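Local atomic coordinates of endolysin B (Mycobacterium phage D29, PDB entry 3HC7), a protein that hydrolyses the ester link between mycolic acid and arabinogalactan in the host cell wall, helping the phage to lyse its mycobacterial host. Residues R185-A190 with A221-L226; S191-G196 with A217-I222; P4-V9 with R28-I33. All coordinates share one frame; numbering follows the deposited sequence.

Interaction 1 (R185-A190 with A221-L226); sequences RIVMKA and AIIDAL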
loop_
_atom_site.group_PDB
_atom_site.type_symbol
_atom_site.label_atom_id
_atom_site.label_comp_id
_atom_site.label_asym_id
_atom_site.label_seq_id
_atom_site.Cartn_x
_atom_site.Cartn_y
_atom_site.Cartn_z
ATOM N N ARG A 185 -3.407 11.857 7.520
ATOM C CA ARG A 185 -2.330 10.986 8.011
ATOM C C ARG A 185 -2.689 10.460 9.388
ATOM O O ARG A 185 -2.449 9.306 9.700
ATOM C CB ARG A 185 -0.986 11.717 8.083
ATOM C CG ARG A 185 -0.077 11.457 6.911
ATOM C CD ARG A 185 1.348 11.910 7.191
ATOM N NE ARG A 185 1.405 13.296 7.612
ATOM C CZ ARG A 185 1.568 14.318 6.782
ATOM N NH1 ARG A 185 1.684 14.111 5.480
ATOM N NH2 ARG A 185 1.614 15.548 7.259
ATOM N N ILE A 186 -3.282 11.312 10.220
ATOM C CA ILE A 186 -3.667 10.876 11.552
ATOM C C ILE A 186 -4.608 9.670 11.490
ATOM O O ILE A 186 -4.402 8.667 12.185
ATOM C CB ILE A 186 -4.300 12.029 12.337
ATOM C CG1 ILE A 186 -3.183 12.940 12.856
ATOM C CG2 ILE A 186 -5.157 11.498 13.482
ATOM C CD1 ILE A 186 -3.662 14.256 13.389
ATOM N N VAL A 187 -5.633 9.777 10.648
ATOM C CA VAL A 187 -6.620 8.712 10.480
ATOM C C VAL A 187 -5.974 7.393 10.040
ATOM O O VAL A 187 -6.259 6.317 10.580
ATOM C CB VAL A 187 -7.732 9.143 9.485
ATOM C CG1 VAL A 187 -8.499 7.950 8.978
ATOM C CG2 VAL A 187 -8.668 10.099 10.165
ATOM N N MET A 188 -5.075 7.478 9.077
ATOM C CA MET A 188 -4.395 6.282 8.600
ATOM C C MET A 188 -3.460 5.618 9.627
ATOM O O MET A 188 -3.291 4.395 9.604
ATOM C CB MET A 188 -3.651 6.582 7.313
ATOM C CG MET A 188 -4.568 6.778 6.123
ATOM S SD MET A 188 -3.625 7.233 4.665
ATOM C CE MET A 188 -2.199 6.183 4.869
ATOM N N LYS A 189 -2.865 6.406 10.524
ATOM C CA LYS A 189 -1.918 5.863 11.514
ATOM C C LYS A 189 -2.525 5.504 12.877
ATOM O O LYS A 189 -1.872 4.870 13.706
ATOM C CB LYS A 189 -0.776 6.860 11.736
ATOM C CG LYS A 189 0.046 7.138 10.495
ATOM C CD LYS A 189 0.759 8.471 10.605
ATOM C CE LYS A 189 1.716 8.515 11.787
ATOM N NZ LYS A 189 2.470 9.805 11.808
ATOM N N ALA A 190 -3.766 5.919 13.120
ATOM C CA ALA A 190 -4.352 5.813 14.450
ATOM C C ALA A 190 -4.657 4.370 14.851
ATOM O O ALA A 190 -4.967 3.540 13.999
ATOM C CB ALA A 190 -5.631 6.654 14.525
ATOM N N ALA A 221 -15.444 12.571 9.013
ATOM C CA ALA A 221 -15.878 12.642 7.628
ATOM C C ALA A 221 -14.914 11.893 6.736
ATOM O O ALA A 221 -15.315 11.250 5.761
ATOM C CB ALA A 221 -16.024 14.107 7.183
ATOM N N ILE A 222 -13.632 11.951 7.070
ATOM C CA ILE A 222 -12.662 11.226 6.271
ATOM C C ILE A 222 -12.922 9.730 6.447
ATOM O O ILE A 222 -12.917 8.983 5.472
ATOM C CB ILE A 222 -11.216 11.602 6.629
ATOM C CG1 ILE A 222 -10.915 13.033 6.165
ATOM C CG2 ILE A 222 -10.238 10.644 5.966
ATOM C CD1 ILE A 222 -9.676 13.628 6.809
ATOM N N ILE A 223 -13.187 9.306 7.683
ATOM C CA ILE A 223 -13.455 7.895 7.940
ATOM C C ILE A 223 -14.719 7.435 7.203
ATOM O O ILE A 223 -14.725 6.378 6.584
ATOM C CB ILE A 223 -13.527 7.593 9.452
ATOM C CG1 ILE A 223 -12.126 7.722 10.073
ATOM C CG2 ILE A 223 -14.067 6.185 9.700
ATOM C CD1 ILE A 223 -12.136 7.903 11.579
ATOM N N ASP A 224 -15.770 8.250 7.241
ATOM C CA ASP A 224 -16.988 7.945 6.489
ATOM C C ASP A 224 -16.710 7.779 4.996
ATOM O O ASP A 224 -17.301 6.926 4.347
ATOM C CB ASP A 224 -18.063 9.011 6.717
ATOM C CG ASP A 224 -18.690 8.925 8.106
ATOM O OD1 ASP A 224 -18.732 7.815 8.677
ATOM O OD2 ASP A 224 -19.153 9.966 8.625
ATOM N N ALA A 225 -15.808 8.585 4.448
ATOM C CA ALA A 225 -15.476 8.475 3.026
ATOM C C ALA A 225 -14.624 7.247 2.712
ATOM O O ALA A 225 -14.863 6.554 1.725
ATOM C CB ALA A 225 -14.794 9.746 2.526
ATOM N N LEU A 226 -13.624 6.977 3.544
ATOM C CA LEU A 226 -12.788 5.797 3.346
ATOM C C LEU A 226 -13.656 4.545 3.380
ATOM O O LEU A 226 -13.447 3.608 2.615
ATOM C CB LEU A 226 -11.705 5.707 4.422
ATOM C CG LEU A 226 -10.551 6.706 4.315
ATOM C CD1 LEU A 226 -9.730 6.714 5.590
ATOM C CD2 LEU A 226 -9.668 6.400 3.115
#
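Val187 carries this helix-to-helix contact, its CG1 methyl touching three larger aliphatic side chains, Ile222, Ile223 and Leu226, on a second helix of the all-helical part of this alpha/beta-hydrolase-like enzyme. CG1 of Val187 stands 3.8 Å from CG1 of Ile223. Val187 and Leu226 reach toward each other tip to tip, CG1 to CD1 at 3.8 Å. Ile222 closes the group more loosely, its CG2 lying 4.4 Å from Val187 CG1. With chi1 at 163°, Val187 holds CG1 anti to its backbone N and CG2 anti to its carbonyl carbon, which puts CG1 between Ile223 and Leu226 and CG2 beside Ile223 CG1, at 4.2 Å. Ile223 approaches at a slant, through its CG1 branch.

The axes of the two helical segments come within 10.5 Å at a crossing angle of -62°, with Val187 and Ile223 nearest in backbone register. Further out, Arg185 of the first helix donates hydrogen bonds through NH1 to Ile143 O and through NH2 to Leu176 O. Ile186 packs on helix 200-207, and Ile222 also touches Tyr168. The Leu226 side chain lies about 8 Å from those of the active-site Ser82 and the probable active-site Asp166. One turn along the second helix, the backbone O of Ile223 is hydrogen-bonded to Thr227 OG1.

Interaction 2 (S191-G196 with A217-I222); sequences SGFIGG and ALAGAI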
loop_
_atom_site.group_PDB
_atom_site.type_symbol
_atom_site.label_atom_id
_atom_site.label_comp_id
_atom_site.label_asym_id
_atom_site.label_seq_id
_atom_site.Cartn_x
_atom_site.Cartn_y
_atom_site.Cartn_z
ATOM N N SER A 191 -4.588 4.092 16.151
ATOM C CA SER A 191 -4.967 2.790 16.694
ATOM C C SER A 191 -6.483 2.693 16.885
ATOM O O SER A 191 -7.029 1.604 17.049
ATOM C CB SER A 191 -4.270 2.558 18.034
ATOM O OG SER A 191 -4.572 3.601 18.946
ATOM N N GLY A 192 -7.144 3.846 16.858
ATOM C CA GLY A 192 -8.577 3.982 17.118
ATOM C C GLY A 192 -8.883 5.463 17.306
ATOM O O GLY A 192 -7.964 6.283 17.287
ATOM N N PHE A 193 -10.149 5.825 17.496
ATOM C CA PHE A 193 -10.514 7.234 17.588
ATOM C C PHE A 193 -10.188 7.791 18.972
ATOM O O PHE A 193 -9.658 8.894 19.102
ATOM C CB PHE A 193 -12.012 7.431 17.303
ATOM C CG PHE A 193 -12.328 8.744 16.664
ATOM C CD1 PHE A 193 -12.319 8.878 15.286
ATOM C CD2 PHE A 193 -12.613 9.860 17.438
ATOM C CE1 PHE A 193 -12.604 10.110 14.684
ATOM C CE2 PHE A 193 -12.895 11.079 16.848
ATOM C CZ PHE A 193 -12.886 11.205 15.466
ATOM N N ILE A 194 -10.527 7.009 19.993
ATOM C CA ILE A 194 -10.310 7.368 21.389
ATOM C C ILE A 194 -9.657 6.177 22.072
ATOM O O ILE A 194 -10.067 5.030 21.872
ATOM C CB ILE A 194 -11.646 7.624 22.127
ATOM C CG1 ILE A 194 -12.668 8.286 21.209
ATOM C CG2 ILE A 194 -11.430 8.474 23.366
ATOM C CD1 ILE A 194 -14.024 8.539 21.884
ATOM N N GLY A 195 -8.651 6.449 22.889
ATOM C CA GLY A 195 -7.922 5.401 23.572
ATOM C C GLY A 195 -6.541 5.895 23.946
ATOM O O GLY A 195 -6.393 6.956 24.549
ATOM N N GLY A 196 -5.523 5.139 23.573
ATOM C CA GLY A 196 -4.167 5.452 23.985
ATOM C C GLY A 196 -3.457 6.543 23.216
ATOM O O GLY A 196 -4.065 7.335 22.489
ATOM N N ALA A 217 -14.557 16.318 13.776
ATOM C CA ALA A 217 -15.501 16.308 12.666
ATOM C C ALA A 217 -14.846 15.919 11.340
ATOM O O ALA A 217 -15.385 15.089 10.608
ATOM C CB ALA A 217 -16.168 17.642 12.542
ATOM N N LEU A 218 -13.699 16.513 11.025
ATOM C CA LEU A 218 -13.028 16.193 9.763
ATOM C C LEU A 218 -12.542 14.746 9.736
ATOM O O LEU A 218 -12.673 14.053 8.727
ATOM C CB LEU A 218 -11.867 17.141 9.479
ATOM C CG LEU A 218 -11.076 16.813 8.205
ATOM C CD1 LEU A 218 -11.960 16.983 6.984
ATOM C CD2 LEU A 218 -9.833 17.684 8.087
ATOM N N ALA A 219 -11.954 14.300 10.837
ATOM C CA ALA A 219 -11.548 12.905 10.955
ATOM C C ALA A 219 -12.737 11.960 10.747
ATOM O O ALA A 219 -12.628 10.958 10.049
ATOM C CB ALA A 219 -10.893 12.653 12.302
ATOM N N GLY A 220 -13.872 12.274 11.361
ATOM C CA GLY A 220 -15.067 11.476 11.141
ATOM C C GLY A 220 -15.486 11.424 9.679
ATOM O O GLY A 220 -15.840 10.372 9.151
ATOM N N ALA A 221 -15.444 12.571 9.013
ATOM C CA ALA A 221 -15.878 12.642 7.628
ATOM C C ALA A 221 -14.914 11.893 6.736
ATOM O O ALA A 221 -15.315 11.250 5.761
ATOM C CB ALA A 221 -16.024 14.107 7.183
ATOM N N ILE A 222 -13.632 11.951 7.070
ATOM C CA ILE A 222 -12.662 11.226 6.271
ATOM C C ILE A 222 -12.922 9.730 6.447
ATOM O O ILE A 222 -12.917 8.983 5.472
ATOM C CB ILE A 222 -11.216 11.602 6.629
ATOM C CG1 ILE A 222 -10.915 13.033 6.165
ATOM C CG2 ILE A 222 -10.238 10.644 5.966
ATOM C CD1 ILE A 222 -9.676 13.628 6.809
#
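The ring of Phe193 is the one flat side chain here, and it meets the helix across from it through its CE1 and CZ atoms. Gly220 N sits at the ring edge, near the ring plane and 4.2 Å from CE1, while the methyl of Ala219 comes in obliquely, 3.9 Å from CE1 and 4.0 Å from CZ. The arrangement is a loop-to-helix contact in the helical region of an alpha/beta-hydrolase-like fold: residues 191-196 belong to the connection between helices 179-189 and 200-207, and residues 217-222 form part of helix 212-230. The apolar contact is that of Phe193 with the Ala219 methyl, whereas Gly220 is met through its backbone; Phe193 supplies the reach, and the two small residues present a low helix surface to it.

The first torsion of Phe193, chi1 -149°, departs from a staggered value, and chi2 of 89° turns the ring roughly perpendicular to the CA-CB-CG plane. Together they carry CE1 and CZ to the helix, although Phe193 and Ala219, the nearest pair in backbone register, keep their CA atoms 8.8 Å apart. Ile216 and Ile223 of the same helix and Val200 of helix 200-207 also touch the Phe193 side chain. Val200 packs on Ala219 as well, joining helix 200-207 to both partners.

The loop backbone is itself tied to the start of that helix, Phe193 by a backbone hydrogen bond with Val201 and Gly192 by one with Val200. Within the opposing helix, the turn that carries Ala219 and Gly220 is closed by a 3.0 Å hydrogen bond from Ala221 N to Ala217 O.

Interaction 3 (P4-V9 with R28-I33); sequences PWLFTV and RDVLDI
Leu6 lays its CD2 methyl against the CG2 methyl of Val30 at 4.0 Å, the two side chains crossing at about a right angle. The chi1 of 174° sets Leu6 CG anti to the backbone N, placing it so that CD2 meets Val30 CG2. On the other side of the pair, Val30 has a chi1 of -52°, with CG1 anti to the carbonyl carbon and CG2, the touching methyl, between the backbone N and that carbon. The Leu6-Val30 pair is buried, and Leu251 and Val248 of helix 245-251 pack on Leu6 and Val30 respectively.

Strand 5-9 lies second in the five-stranded parallel sheet of this alpha/beta-hydrolase-like fold, next to the outermost strand 35-38, and residues 28-33 form the loop leading from helix 22-27 into that neighbour. The chain thus passes alongside strand 5-9 before pairing with it; backbone hydrogen bonds link Leu6 with Arg35 and Gln37, and Pro4 with Arg35.

At the end of the loop, the Ile33 carbonyl faces the proline ring: its O lies 3.1 Å from Pro4 CD and 3.7 Å from Pro4 CG. Residues 30-33 form a type I beta turn with Leu31 and Asp32 at its corners, closed by a 3.0 Å hydrogen bond from Ile33 N to Val30 O, while Asp29 and Asp32 form salt bridges with Arg244 and Arg252 respectively.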
loop_
_atom_site.group_PDB
_atom_site.type_symbol
_atom_site.label_atom_id
_atom_site.label_comp_id
_atom_site.label_asym_id
_atom_site.label_seq_id
_atom_site.Cartn_x
_atom_site.Cartn_y
_atom_site.Cartn_z
ATOM N N PRO A 4 8.899 -18.911 -9.617
ATOM C CA PRO A 4 8.962 -17.785 -8.672
ATOM C C PRO A 4 7.664 -17.608 -7.887
ATOM O O PRO A 4 6.596 -18.001 -8.351
ATOM C CB PRO A 4 9.180 -16.559 -9.573
ATOM C CG PRO A 4 9.360 -17.079 -10.971
ATOM C CD PRO A 4 8.804 -18.462 -11.016
ATOM N N TRP A 5 7.765 -17.012 -6.706
ATOM C CA TRP A 5 6.596 -16.759 -5.876
ATOM C C TRP A 5 6.055 -15.354 -6.067
ATOM O O TRP A 5 6.821 -14.404 -6.252
ATOM C CB TRP A 5 6.922 -16.984 -4.399
ATOM C CG TRP A 5 6.879 -18.415 -4.039
ATOM C CD1 TRP A 5 7.936 -19.278 -3.960
ATOM C CD2 TRP A 5 5.711 -19.179 -3.737
ATOM N NE1 TRP A 5 7.496 -20.531 -3.614
ATOM C CE2 TRP A 5 6.131 -20.497 -3.475
ATOM C CE3 TRP A 5 4.346 -18.873 -3.657
ATOM C CZ2 TRP A 5 5.235 -21.511 -3.138
ATOM C CZ3 TRP A 5 3.462 -19.876 -3.320
ATOM C CH2 TRP A 5 3.908 -21.182 -3.067
ATOM N N LEU A 6 4.730 -15.236 -6.019
ATOM C CA LEU A 6 4.061 -13.946 -6.050
ATOM C C LEU A 6 3.224 -13.764 -4.783
ATOM O O LEU A 6 2.321 -14.557 -4.497
ATOM C CB LEU A 6 3.177 -13.823 -7.297
ATOM C CG LEU A 6 2.311 -12.564 -7.390
ATOM C CD1 LEU A 6 3.177 -11.321 -7.387
ATOM C CD2 LEU A 6 1.414 -12.599 -8.630
ATOM N N PHE A 7 3.545 -12.724 -4.020
ATOM C CA PHE A 7 2.817 -12.407 -2.796
ATOM C C PHE A 7 1.942 -11.190 -3.041
ATOM O O PHE A 7 2.400 -10.191 -3.595
ATOM C CB PHE A 7 3.790 -12.134 -1.645
ATOM C CG PHE A 7 4.692 -13.294 -1.331
ATOM C CD1 PHE A 7 4.274 -14.307 -0.478
ATOM C CD2 PHE A 7 5.954 -13.378 -1.900
ATOM C CE1 PHE A 7 5.102 -15.378 -0.191
ATOM C CE2 PHE A 7 6.790 -14.450 -1.619
ATOM C CZ PHE A 7 6.363 -15.449 -0.764
ATOM N N THR A 8 0.680 -11.276 -2.633
ATOM C CA THR A 8 -0.273 -10.221 -2.925
ATOM C C THR A 8 -1.044 -9.806 -1.684
ATOM O O THR A 8 -1.439 -10.637 -0.860
ATOM C CB THR A 8 -1.283 -10.643 -4.016
ATOM O OG1 THR A 8 -1.973 -11.823 -3.594
ATOM C CG2 THR A 8 -0.571 -10.910 -5.334
ATOM N N VAL A 9 -1.247 -8.502 -1.563
ATOM C CA VAL A 9 -1.981 -7.944 -0.440
ATOM C C VAL A 9 -3.066 -7.021 -0.966
ATOM O O VAL A 9 -2.780 -5.998 -1.594
ATOM C CB VAL A 9 -1.062 -7.183 0.522
ATOM C CG1 VAL A 9 -1.819 -6.804 1.793
ATOM C CG2 VAL A 9 0.150 -8.034 0.864
ATOM N N ARG A 28 -3.852 -13.939 -10.762
ATOM C CA ARG A 28 -4.618 -14.912 -11.537
ATOM C C ARG A 28 -4.306 -14.856 -13.032
ATOM O O ARG A 28 -4.661 -15.769 -13.778
ATOM C CB ARG A 28 -6.120 -14.729 -11.298
ATOM C CG ARG A 28 -6.589 -15.216 -9.937
ATOM C CD ARG A 28 -8.104 -15.228 -9.840
ATOM N NE ARG A 28 -8.569 -16.141 -8.800
ATOM C CZ ARG A 28 -8.937 -15.761 -7.582
ATOM N NH1 ARG A 28 -8.904 -14.477 -7.247
ATOM N NH2 ARG A 28 -9.345 -16.664 -6.699
ATOM N N ASP A 29 -3.645 -13.789 -13.466
ATOM C CA ASP A 29 -3.289 -13.630 -14.875
ATOM C C ASP A 29 -1.861 -14.085 -15.184
ATOM O O ASP A 29 -1.410 -13.999 -16.324
ATOM C CB ASP A 29 -3.482 -12.178 -15.320
ATOM C CG ASP A 29 -4.937 -11.832 -15.568
ATOM O OD1 ASP A 29 -5.801 -12.721 -15.414
ATOM O OD2 ASP A 29 -5.215 -10.666 -15.920
ATOM N N VAL A 30 -1.152 -14.569 -14.171
ATOM C CA VAL A 30 0.227 -15.003 -14.373
ATOM C C VAL A 30 0.550 -16.291 -13.624
ATOM O O VAL A 30 1.716 -16.581 -13.354
ATOM C CB VAL A 30 1.243 -13.909 -13.946
ATOM C CG1 VAL A 30 0.919 -12.580 -14.609
ATOM C CG2 VAL A 30 1.268 -13.755 -12.429
ATOM N N LEU A 31 -0.477 -17.068 -13.291
ATOM C CA LEU A 31 -0.261 -18.294 -12.530
ATOM C C LEU A 31 0.489 -19.347 -13.338
ATOM O O LEU A 31 0.867 -20.390 -12.807
ATOM C CB LEU A 31 -1.575 -18.869 -11.997
ATOM C CG LEU A 31 -2.130 -18.177 -10.749
ATOM C CD1 LEU A 31 -3.001 -19.128 -9.941
ATOM C CD2 LEU A 31 -0.996 -17.653 -9.897
ATOM N N ASP A 32 0.701 -19.075 -14.621
ATOM C CA ASP A 32 1.439 -19.996 -15.477
ATOM C C ASP A 32 2.940 -19.759 -15.367
ATOM O O ASP A 32 3.740 -20.556 -15.846
ATOM C CB ASP A 32 0.981 -19.886 -16.935
ATOM C CG ASP A 32 1.135 -18.482 -17.495
ATOM O OD1 ASP A 32 0.705 -17.507 -16.830
ATOM O OD2 ASP A 32 1.678 -18.358 -18.615
ATOM N N ILE A 33 3.325 -18.663 -14.721
ATOM C CA ILE A 33 4.737 -18.348 -14.588
ATOM C C ILE A 33 5.140 -18.081 -13.135
ATOM O O ILE A 33 6.315 -18.161 -12.790
ATOM C CB ILE A 33 5.140 -17.161 -15.497
ATOM C CG1 ILE A 33 5.697 -15.997 -14.677
ATOM C CG2 ILE A 33 3.975 -16.740 -16.385
ATOM C CD1 ILE A 33 6.551 -15.040 -15.484
#

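Interaction 3 comes first along the chain, closing before the other two open. It lies beside the central parallel sheet, near its 35-38 edge, where strand 5-9 meets the loop leading to strand 35-38. Interactions 1 and 2 fall on the opposite side of the chain's centre, their centres about 31 and 36 Å respectively from that of interaction 3, and no atoms touch between the two regions. Those two, with centres about 7 Å apart, share Ala221 and Ile222 of helix 212-230 and merge into one apolar patch: Ile223 CD1 packs on Phe193 CE1 at 3.8 Å. Helix 212-230 thus packs against both helix 179-189 and the loop after it.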